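Local coordinates for conserved hypothetical protein yffB (Pseudomonas aeruginosa, PDB 1RW1) that is of unknown function but, as an ArsC-family protein with a thioredoxin fold, probably acts as a glutathione-dependent thiol reductase, at residues A[5-10]-A[29-34]; A[46-51]-A[98-103]; A[53-58]-A[86-91]. One frame throughout, in Å; residues are numbered along the deposited sequence.

Interaction 1: residues A[5-10]-A[29-34]; sequences YGIKAC and FHDYKA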
loop_
_atom_site.group_PDB
_atom_site.type_symbol
_atom_site.label_atom_id
_atom_site.label_comp_id
_atom_site.label_asym_id
_atom_site.label_seq_id
_atom_site.Cartn_x
_atom_site.Cartn_y
_atom_site.Cartn_z
ATOM N N TYR A 5 2.039 -5.614 2.520
ATOM C CA TYR A 5 2.413 -5.329 1.138
ATOM C C TYR A 5 3.308 -4.104 1.092
ATOM O O TYR A 5 2.970 -3.048 1.647
ATOM C CB TYR A 5 1.166 -5.026 0.303
ATOM C CG TYR A 5 0.172 -6.152 0.184
ATOM C CD1 TYR A 5 -0.719 -6.430 1.188
ATOM C CD2 TYR A 5 0.129 -6.933 -0.952
ATOM C CE1 TYR A 5 -1.641 -7.453 1.066
ATOM C CE2 TYR A 5 -0.783 -7.965 -1.089
ATOM C CZ TYR A 5 -1.679 -8.220 -0.072
ATOM O OH TYR A 5 -2.595 -9.238 -0.201
ATOM N N GLY A 6 4.422 -4.220 0.378
ATOM C CA GLY A 6 5.318 -3.093 0.184
ATOM C C GLY A 6 6.651 -3.563 -0.359
ATOM O O GLY A 6 6.714 -4.445 -1.212
ATOM N N ILE A 7 7.737 -2.958 0.130
ATOM C CA ILE A 7 9.102 -3.283 -0.269
ATOM C C ILE A 7 9.980 -3.326 0.978
ATOM O O ILE A 7 9.541 -2.982 2.072
ATOM C CB ILE A 7 9.653 -2.243 -1.303
ATOM C CG1 ILE A 7 9.833 -0.865 -0.648
ATOM C CG2 ILE A 7 8.767 -2.183 -2.531
ATOM C CD1 ILE A 7 10.577 0.139 -1.524
ATOM N N LYS A 8 11.228 -3.743 0.819
ATOM C CA LYS A 8 12.162 -3.799 1.942
ATOM C C LYS A 8 12.754 -2.435 2.313
ATOM O O LYS A 8 12.781 -2.045 3.485
ATOM C CB LYS A 8 13.292 -4.785 1.610
ATOM C CG LYS A 8 12.842 -6.238 1.494
ATOM C CD LYS A 8 13.956 -7.132 0.897
ATOM C CE LYS A 8 13.563 -8.608 0.848
ATOM N NZ LYS A 8 14.527 -9.444 0.036
ATOM N N ALA A 9 13.258 -1.720 1.311
ATOM C CA ALA A 9 14.080 -0.531 1.538
ATOM C C ALA A 9 13.192 0.706 1.589
ATOM O O ALA A 9 13.200 1.553 0.694
ATOM C CB ALA A 9 15.123 -0.386 0.439
ATOM N N CYS A 10 12.453 0.808 2.683
ATOM C CA CYS A 10 11.512 1.886 2.900
ATOM C C CYS A 10 11.448 2.124 4.394
ATOM O O CYS A 10 11.167 1.187 5.129
ATOM C CB CYS A 10 10.117 1.525 2.367
ATOM S SG CYS A 10 8.799 2.664 2.842
ATOM N N PHE A 29 4.793 -11.416 3.894
ATOM C CA PHE A 29 5.273 -10.196 3.267
ATOM C C PHE A 29 5.195 -10.347 1.760
ATOM O O PHE A 29 5.843 -11.222 1.188
ATOM C CB PHE A 29 6.698 -9.912 3.725
ATOM C CG PHE A 29 7.390 -8.789 2.973
ATOM C CD1 PHE A 29 6.758 -7.594 2.672
ATOM C CD2 PHE A 29 8.702 -8.942 2.566
ATOM C CE1 PHE A 29 7.437 -6.576 1.995
ATOM C CE2 PHE A 29 9.373 -7.933 1.896
ATOM C CZ PHE A 29 8.748 -6.761 1.615
ATOM N N HIS A 30 4.382 -9.500 1.141
ATOM C CA HIS A 30 4.209 -9.432 -0.304
ATOM C C HIS A 30 5.055 -8.260 -0.809
ATOM O O HIS A 30 4.713 -7.101 -0.577
ATOM C CB HIS A 30 2.746 -9.226 -0.650
ATOM C CG HIS A 30 2.489 -9.151 -2.118
ATOM N ND1 HIS A 30 1.762 -10.105 -2.793
ATOM C CD2 HIS A 30 2.826 -8.201 -3.024
ATOM C CE1 HIS A 30 1.676 -9.740 -4.058
ATOM N NE2 HIS A 30 2.306 -8.592 -4.226
ATOM N N ASP A 31 6.181 -8.591 -1.438
ATOM C CA ASP A 31 7.237 -7.644 -1.804
ATOM C C ASP A 31 7.081 -7.293 -3.277
ATOM O O ASP A 31 7.285 -8.156 -4.149
ATOM C CB ASP A 31 8.555 -8.368 -1.575
ATOM C CG ASP A 31 9.786 -7.568 -1.920
ATOM O OD1 ASP A 31 9.690 -6.416 -2.415
ATOM O OD2 ASP A 31 10.890 -8.126 -1.683
ATOM N N TYR A 32 6.732 -6.052 -3.594
ATOM C CA TYR A 32 6.522 -5.661 -4.992
ATOM C C TYR A 32 7.742 -5.914 -5.854
ATOM O O TYR A 32 7.578 -6.180 -7.046
ATOM C CB TYR A 32 6.130 -4.189 -5.088
ATOM C CG TYR A 32 4.861 -3.810 -4.358
ATOM C CD1 TYR A 32 3.729 -4.604 -4.376
ATOM C CD2 TYR A 32 4.791 -2.632 -3.652
ATOM C CE1 TYR A 32 2.590 -4.238 -3.695
ATOM C CE2 TYR A 32 3.652 -2.256 -2.962
ATOM C CZ TYR A 32 2.546 -3.060 -2.985
ATOM O OH TYR A 32 1.380 -2.750 -2.329
ATOM N N LYS A 33 8.962 -5.798 -5.309
ATOM C CA LYS A 33 10.177 -6.042 -6.093
ATOM C C LYS A 33 10.435 -7.529 -6.350
ATOM O O LYS A 33 11.286 -7.858 -7.167
ATOM C CB LYS A 33 11.394 -5.390 -5.442
ATOM C CG LYS A 33 11.334 -3.871 -5.396
ATOM C CD LYS A 33 12.608 -3.268 -4.833
ATOM C CE LYS A 33 12.527 -1.763 -4.578
ATOM N NZ LYS A 33 13.687 -1.253 -3.811
ATOM N N ALA A 34 9.707 -8.408 -5.670
ATOM C CA ALA A 34 9.824 -9.845 -5.851
ATOM C C ALA A 34 8.670 -10.443 -6.659
ATOM O O ALA A 34 8.891 -11.424 -7.375
ATOM C CB ALA A 34 9.918 -10.548 -4.501
HETATM O O HOH W 1 1.990 -1.018 -0.331
HETATM O O HOH W 2 11.897 -4.932 -1.738
HETATM O O HOH W 3 13.295 -8.622 -2.420
HETATM O O HOH W 4 13.536 -2.646 -1.419
#
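Tyr5 meets His30 on one face of the neighbouring strands: Tyr5 CD2 lies 3.4 Å from His30 CG, over one face of the imidazole, and the ring planes meet obliquely at 38°. The far ends of both rings are tied to other parts of the chain, Tyr5 OH to Glu95 and His41 and His30 NE2 to the carbonyl of Gly36. At its near end Tyr5 packs CB against Tyr32 OH at 3.5 Å. Tyr32 begins a helix, and with CG placed beside its own N (chi1 -60°) its ring turns back so that one face covers Gly6 N. Tyr32 OH donates to a water at 2.7 Å, and this water in turn donates to Tyr5 O. Ile7 continues the packing, touching Tyr32 CD2 with CG2 and Lys33 CE with CD1. On its backbone side the rim of the Phe29 ring approaches, Phe29 CZ standing 3.7 Å from Ile7 C. The strands themselves are joined by two backbone bonds, Gly6 N to His30 O (3.0 Å) and Tyr32 N to Gly6 O (2.9 Å). Asp31 caps the new helix through OD1, which also holds a water bound to Lys8 N. Strands 2-6 and 27-31 run parallel as neighbours and are connected through helix 11-22, the beta-alpha-beta unit of the thioredoxin fold.

Interaction 2: residues A[46-51]-A[98-103]; sequences CAEHGW and GRTLVG
Hydrogen bonds from Glu48 and His49 converge on Thr100. Both carboxylate oxygens of Glu48 are used: Thr100 N donates to OE2 at 2.9 Å in a nearly straight bond (167°) that takes the syn lone pair, while Thr100 OG1 donates to OE1 at 2.7 Å, approaching from well above the carboxylate plane. The same hydroxyl accepts from the imidazole, His49 NE2 lying 2.7 Å from Thr100 OG1, with the oxygen almost in the plane of the ring. A second, weak bond runs from His49 NE2 to Thr100 O, so this one N-H is shared between two oxygens. The threonine hydroxyl is thereby donor and acceptor at once, and its rotation is fixed. The relay from imidazole through hydroxyl to carboxylate would probably polarise all three groups.

These side chains come from the last turn of helix 39-49 and reach across to strand 100-102, an outermost strand of the mixed thioredoxin-fold sheet. Glu48 gets there by stretching out fully, with CG anti to N (chi1 179°). The helix ends directly after His49, where Gly50 takes positive phi while its N still donates to Cys46 O. The carbonyl of His49 receives the hydroxyl of Thr53 from the helix that follows.

Apolar contact is concentrated on the His49 ring. Val102 CG2 sits over one face in a CH-pi contact, 3.6 Å from the ring centroid and 15° off the normal. Glu48 CG lies over the opposite face, so the imidazole is sandwiched between a strand methyl and its own helix neighbour.

Arg99 meets Glu48 OE2 through CB, at 3.2 Å, while its guanidinium leads away and makes no salt bridge with this carboxylate.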
loop_
_atom_site.group_PDB
_atom_site.type_symbol
_atom_site.label_atom_id
_atom_site.label_comp_id
_atom_site.label_asym_id
_atom_site.label_seq_id
_atom_site.Cartn_x
_atom_site.Cartn_y
_atom_site.Cartn_z
ATOM N N CYS A 46 -8.695 0.163 -3.349
ATOM C CA CYS A 46 -9.318 1.432 -3.711
ATOM C C CYS A 46 -10.807 1.462 -3.342
ATOM O O CYS A 46 -11.316 2.502 -2.947
ATOM C CB CYS A 46 -9.164 1.723 -5.201
ATOM S SG CYS A 46 -7.489 2.184 -5.703
ATOM N N ALA A 47 -11.500 0.336 -3.458
ATOM C CA ALA A 47 -12.899 0.289 -3.063
ATOM C C ALA A 47 -13.070 0.630 -1.590
ATOM O O ALA A 47 -14.051 1.273 -1.203
ATOM C CB ALA A 47 -13.461 -1.091 -3.360
ATOM N N GLU A 48 -12.141 0.174 -0.760
ATOM C CA GLU A 48 -12.239 0.328 0.671
ATOM C C GLU A 48 -11.750 1.687 1.167
ATOM O O GLU A 48 -12.258 2.183 2.171
ATOM C CB GLU A 48 -11.441 -0.797 1.341
ATOM C CG GLU A 48 -11.435 -0.755 2.861
ATOM C CD GLU A 48 -10.573 -1.818 3.484
ATOM O OE1 GLU A 48 -9.939 -2.583 2.723
ATOM O OE2 GLU A 48 -10.517 -1.873 4.720
ATOM N N HIS A 49 -10.764 2.272 0.484
ATOM C CA HIS A 49 -10.045 3.432 0.999
ATOM C C HIS A 49 -10.049 4.653 0.110
ATOM O O HIS A 49 -9.792 5.757 0.586
ATOM C CB HIS A 49 -8.575 3.085 1.260
ATOM C CG HIS A 49 -8.388 2.113 2.362
ATOM N ND1 HIS A 49 -8.439 2.473 3.688
ATOM C CD2 HIS A 49 -8.112 0.793 2.326
ATOM C CE1 HIS A 49 -8.234 1.395 4.424
ATOM N NE2 HIS A 49 -8.022 0.368 3.622
ATOM N N GLY A 50 -10.332 4.473 -1.176
ATOM C CA GLY A 50 -10.294 5.557 -2.144
ATOM C C GLY A 50 -8.944 5.614 -2.827
ATOM O O GLY A 50 -7.886 5.453 -2.204
ATOM N N TRP A 51 -8.963 5.866 -4.131
ATOM C CA TRP A 51 -7.725 5.882 -4.884
ATOM C C TRP A 51 -6.784 6.965 -4.391
ATOM O O TRP A 51 -5.570 6.793 -4.508
ATOM C CB TRP A 51 -7.961 6.003 -6.397
ATOM C CG TRP A 51 -8.562 7.306 -6.867
ATOM C CD1 TRP A 51 -9.884 7.552 -7.119
ATOM C CD2 TRP A 51 -7.872 8.519 -7.177
ATOM N NE1 TRP A 51 -10.056 8.840 -7.558
ATOM C CE2 TRP A 51 -8.836 9.458 -7.596
ATOM C CE3 TRP A 51 -6.533 8.909 -7.156
ATOM C CZ2 TRP A 51 -8.504 10.754 -7.967
ATOM C CZ3 TRP A 51 -6.205 10.204 -7.531
ATOM C CH2 TRP A 51 -7.187 11.106 -7.930
ATOM N N GLY A 98 -10.984 -9.002 7.132
ATOM C CA GLY A 98 -12.131 -8.306 6.580
ATOM C C GLY A 98 -11.827 -6.902 6.080
ATOM O O GLY A 98 -12.686 -6.264 5.464
ATOM N N ARG A 99 -10.616 -6.413 6.330
ATOM C CA ARG A 99 -10.297 -5.038 6.017
ATOM C C ARG A 99 -8.805 -4.823 5.984
ATOM O O ARG A 99 -8.032 -5.735 6.290
ATOM C CB ARG A 99 -10.946 -4.111 7.037
ATOM C CG ARG A 99 -10.486 -4.302 8.464
ATOM C CD ARG A 99 -11.121 -3.297 9.427
ATOM N NE ARG A 99 -10.567 -3.369 10.777
ATOM C CZ ARG A 99 -9.715 -2.489 11.297
ATOM N NH1 ARG A 99 -9.291 -1.445 10.589
ATOM N NH2 ARG A 99 -9.275 -2.659 12.536
ATOM N N THR A 100 -8.415 -3.620 5.580
ATOM C CA THR A 100 -7.010 -3.301 5.418
ATOM C C THR A 100 -6.667 -1.967 6.059
ATOM O O THR A 100 -7.532 -1.088 6.214
ATOM C CB THR A 100 -6.576 -3.273 3.936
ATOM O OG1 THR A 100 -7.274 -2.245 3.241
ATOM C CG2 THR A 100 -6.953 -4.545 3.235
ATOM N N LEU A 101 -5.394 -1.821 6.412
ATOM C CA LEU A 101 -4.839 -0.545 6.826
ATOM C C LEU A 101 -3.851 -0.075 5.764
ATOM O O LEU A 101 -3.030 -0.848 5.292
ATOM C CB LEU A 101 -4.125 -0.663 8.167
ATOM C CG LEU A 101 -5.017 -1.013 9.355
ATOM C CD1 LEU A 101 -4.195 -1.241 10.608
ATOM C CD2 LEU A 101 -6.051 0.071 9.592
ATOM N N VAL A 102 -3.919 1.199 5.422
ATOM C CA VAL A 102 -3.016 1.822 4.464
ATOM C C VAL A 102 -2.186 2.865 5.203
ATOM O O VAL A 102 -2.722 3.726 5.879
ATOM C CB VAL A 102 -3.789 2.476 3.314
ATOM C CG1 VAL A 102 -2.824 3.145 2.321
ATOM C CG2 VAL A 102 -4.652 1.462 2.595
ATOM N N GLY A 103 -0.872 2.770 5.060
ATOM C CA GLY A 103 0.041 3.581 5.833
ATOM C C GLY A 103 0.223 3.003 7.224
ATOM O O GLY A 103 -0.425 2.026 7.598
#

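Interaction 3: residues A[53-58]-A[86-91]; sequences TVLNRA and PSMIKR
Lys90 reaches across to Thr53 and Leu55 with its ammonium group, and the backbones bind beside it. Lys90 NZ donates to Thr53 O at 2.8 Å and to Leu55 O at 2.9 Å, standing above the plane of each carbonyl rather than on a lone pair. The aliphatic chain runs past the first of these oxygens, Lys90 CD lying 3.2 Å from Thr53 O, and bends at chi4 (65°) to bring the nitrogen between the two acceptors. Lys90 N gives its own proton to Val54 O at 2.8 Å in an almost linear bond. In the other direction, Asn56 N donates to Met88 O, also at 2.8 Å. These two backbone bonds lie about a single bridge that pairs Leu55 with Ile89. Alongside them Asn56 CB packs against Lys90 CG at 3.8 Å and approaches Met88 O to 3.3 Å.

The carbonyls gripped by Lys90 belong to the end of helix 51-54 and the first residue beyond it, a place where helix polarity would probably favour a positive charge. The contact joins the end of helix 51-54 to the loop that leads into strand 93-95 of the thioredoxin-fold sheet.

The next layer begins with a water that accepts from Asn56 ND2 at 2.9 Å and donates to both Ser87 O and Ile89 O, bridging the Asn56 amide to the carbonyls at the end of the 3-10 segment and just beyond it. One face of the Arg91 guanidinium lies over this water. Farther out, Val54 and Ile89 turn toward helices 39-49 and 75-84: Val54 packs on Trp45, Cys46 and Met82, Ile89 on Leu42 and Met82.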
loop_
_atom_site.group_PDB
_atom_site.type_symbol
_atom_site.label_atom_id
_atom_site.label_comp_id
_atom_site.label_asym_id
_atom_site.label_seq_id
_atom_site.Cartn_x
_atom_site.Cartn_y
_atom_site.Cartn_z
ATOM N N THR A 53 -6.199 7.714 -1.367
ATOM C CA THR A 53 -5.570 7.146 -0.193
ATOM C C THR A 53 -4.543 6.082 -0.583
ATOM O O THR A 53 -3.467 6.017 -0.019
ATOM C CB THR A 53 -6.664 6.559 0.683
ATOM O OG1 THR A 53 -7.622 7.589 0.989
ATOM C CG2 THR A 53 -6.109 6.011 1.988
ATOM N N VAL A 54 -4.866 5.266 -1.577
ATOM C CA VAL A 54 -3.994 4.167 -1.974
ATOM C C VAL A 54 -2.837 4.668 -2.855
ATOM O O VAL A 54 -1.734 4.136 -2.783
ATOM C CB VAL A 54 -4.820 3.077 -2.690
ATOM C CG1 VAL A 54 -3.962 1.902 -3.115
ATOM C CG2 VAL A 54 -5.936 2.595 -1.796
ATOM N N LEU A 55 -3.079 5.656 -3.698
ATOM C CA LEU A 55 -2.049 6.205 -4.575
ATOM C C LEU A 55 -1.213 7.230 -3.821
ATOM O O LEU A 55 -1.748 8.178 -3.230
ATOM C CB LEU A 55 -2.716 6.883 -5.777
ATOM C CG LEU A 55 -1.841 7.561 -6.825
ATOM C CD1 LEU A 55 -0.998 6.550 -7.551
ATOM C CD2 LEU A 55 -2.684 8.356 -7.802
ATOM N N ASN A 56 0.096 7.054 -3.856
ATOM C CA ASN A 56 1.024 7.976 -3.234
ATOM C C ASN A 56 1.323 9.161 -4.145
ATOM O O ASN A 56 2.390 9.249 -4.733
ATOM C CB ASN A 56 2.293 7.244 -2.861
ATOM C CG ASN A 56 3.225 8.113 -2.042
ATOM O OD1 ASN A 56 2.862 9.231 -1.636
ATOM N ND2 ASN A 56 4.430 7.632 -1.831
ATOM N N ARG A 57 0.373 10.087 -4.248
ATOM C CA ARG A 57 0.543 11.242 -5.118
ATOM C C ARG A 57 1.677 12.161 -4.655
ATOM O O ARG A 57 2.234 12.892 -5.464
ATOM C CB ARG A 57 -0.752 12.047 -5.213
ATOM C CG ARG A 57 -1.819 11.352 -6.018
ATOM C CD ARG A 57 -3.025 12.256 -6.303
ATOM N NE ARG A 57 -3.723 12.576 -5.064
ATOM C CZ ARG A 57 -4.699 13.474 -4.955
ATOM N NH1 ARG A 57 -5.136 14.118 -6.026
ATOM N NH2 ARG A 57 -5.247 13.695 -3.769
ATOM N N ALA A 58 2.007 12.155 -3.365
ATOM C CA ALA A 58 3.083 13.007 -2.833
ATOM C C ALA A 58 4.450 12.479 -3.200
ATOM O O ALA A 58 5.435 13.197 -3.143
ATOM C CB ALA A 58 2.989 13.126 -1.311
ATOM N N PRO A 86 4.263 -0.187 -9.227
ATOM C CA PRO A 86 3.925 -0.367 -7.815
ATOM C C PRO A 86 4.626 0.553 -6.837
ATOM O O PRO A 86 4.155 0.672 -5.705
ATOM C CB PRO A 86 4.287 -1.828 -7.558
ATOM C CG PRO A 86 4.143 -2.480 -8.893
ATOM C CD PRO A 86 4.605 -1.473 -9.879
ATOM N N SER A 87 5.724 1.192 -7.225
ATOM C CA SER A 87 6.351 2.210 -6.385
ATOM C C SER A 87 5.387 3.296 -5.967
ATOM O O SER A 87 5.619 3.916 -4.917
ATOM C CB SER A 87 7.554 2.808 -7.118
ATOM O OG SER A 87 8.092 3.950 -6.497
HETATM N N MSE A 88 4.352 3.559 -6.758
HETATM C CA MSE A 88 3.348 4.588 -6.493
HETATM C C MSE A 88 2.304 4.201 -5.478
HETATM O O MSE A 88 1.459 5.018 -5.153
HETATM C CB MSE A 88 2.644 4.991 -7.798
HETATM C CG MSE A 88 3.604 5.769 -8.675
HETATM SE SE MSE A 88 2.764 6.856 -9.995
HETATM C CE MSE A 88 1.035 6.019 -9.733
ATOM N N ILE A 89 2.275 2.948 -5.034
ATOM C CA ILE A 89 1.299 2.521 -4.032
ATOM C C ILE A 89 1.764 2.968 -2.646
ATOM O O ILE A 89 2.915 2.755 -2.279
ATOM C CB ILE A 89 1.123 0.990 -4.057
ATOM C CG1 ILE A 89 0.736 0.506 -5.461
ATOM C CG2 ILE A 89 0.080 0.559 -3.048
ATOM C CD1 ILE A 89 0.928 -0.988 -5.643
ATOM N N LYS A 90 0.880 3.581 -1.867
ATOM C CA LYS A 90 1.217 3.941 -0.501
ATOM C C LYS A 90 1.596 2.685 0.289
ATOM O O LYS A 90 1.006 1.621 0.119
ATOM C CB LYS A 90 0.042 4.646 0.166
ATOM C CG LYS A 90 -0.057 6.115 -0.148
ATOM C CD LYS A 90 -0.613 6.929 1.014
ATOM C CE LYS A 90 -0.927 8.371 0.616
ATOM N NZ LYS A 90 -2.008 8.400 -0.374
ATOM N N ARG A 91 2.568 2.852 1.174
ATOM C CA ARG A 91 3.100 1.747 1.988
ATOM C C ARG A 91 2.829 2.015 3.473
ATOM O O ARG A 91 2.906 3.173 3.927
ATOM C CB ARG A 91 4.570 1.503 1.709
ATOM C CG ARG A 91 4.823 1.070 0.279
ATOM C CD ARG A 91 6.244 0.657 0.043
ATOM N NE ARG A 91 7.219 1.728 0.142
ATOM C CZ ARG A 91 7.757 2.357 -0.893
ATOM N NH1 ARG A 91 7.379 2.120 -2.139
ATOM N NH2 ARG A 91 8.713 3.236 -0.663
HETATM O O HOH W 5 4.881 4.784 -2.294
#

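Interactions 1 and 3 are both partly buried, whereas interaction 2 lies at the surface. Interactions 1 and 2 both reach the same sheet but at its two outermost strands, on opposite sides of the chain's centre and without touching. Interaction 1 is strand pairing with aromatic rings packed around it; interaction 2 has no backbone pairing and relies on a polar side-chain network; interaction 3 combines a short backbone bridge with a lysine. The last, nearest the centre, touches both others: Tyr32 packs on Ile89 and Pro86, Ile7 and Cys10 on Arg91, while Val102 meets Lys90 and Thr53. It is also nested inside the chain loop closed by interaction 2.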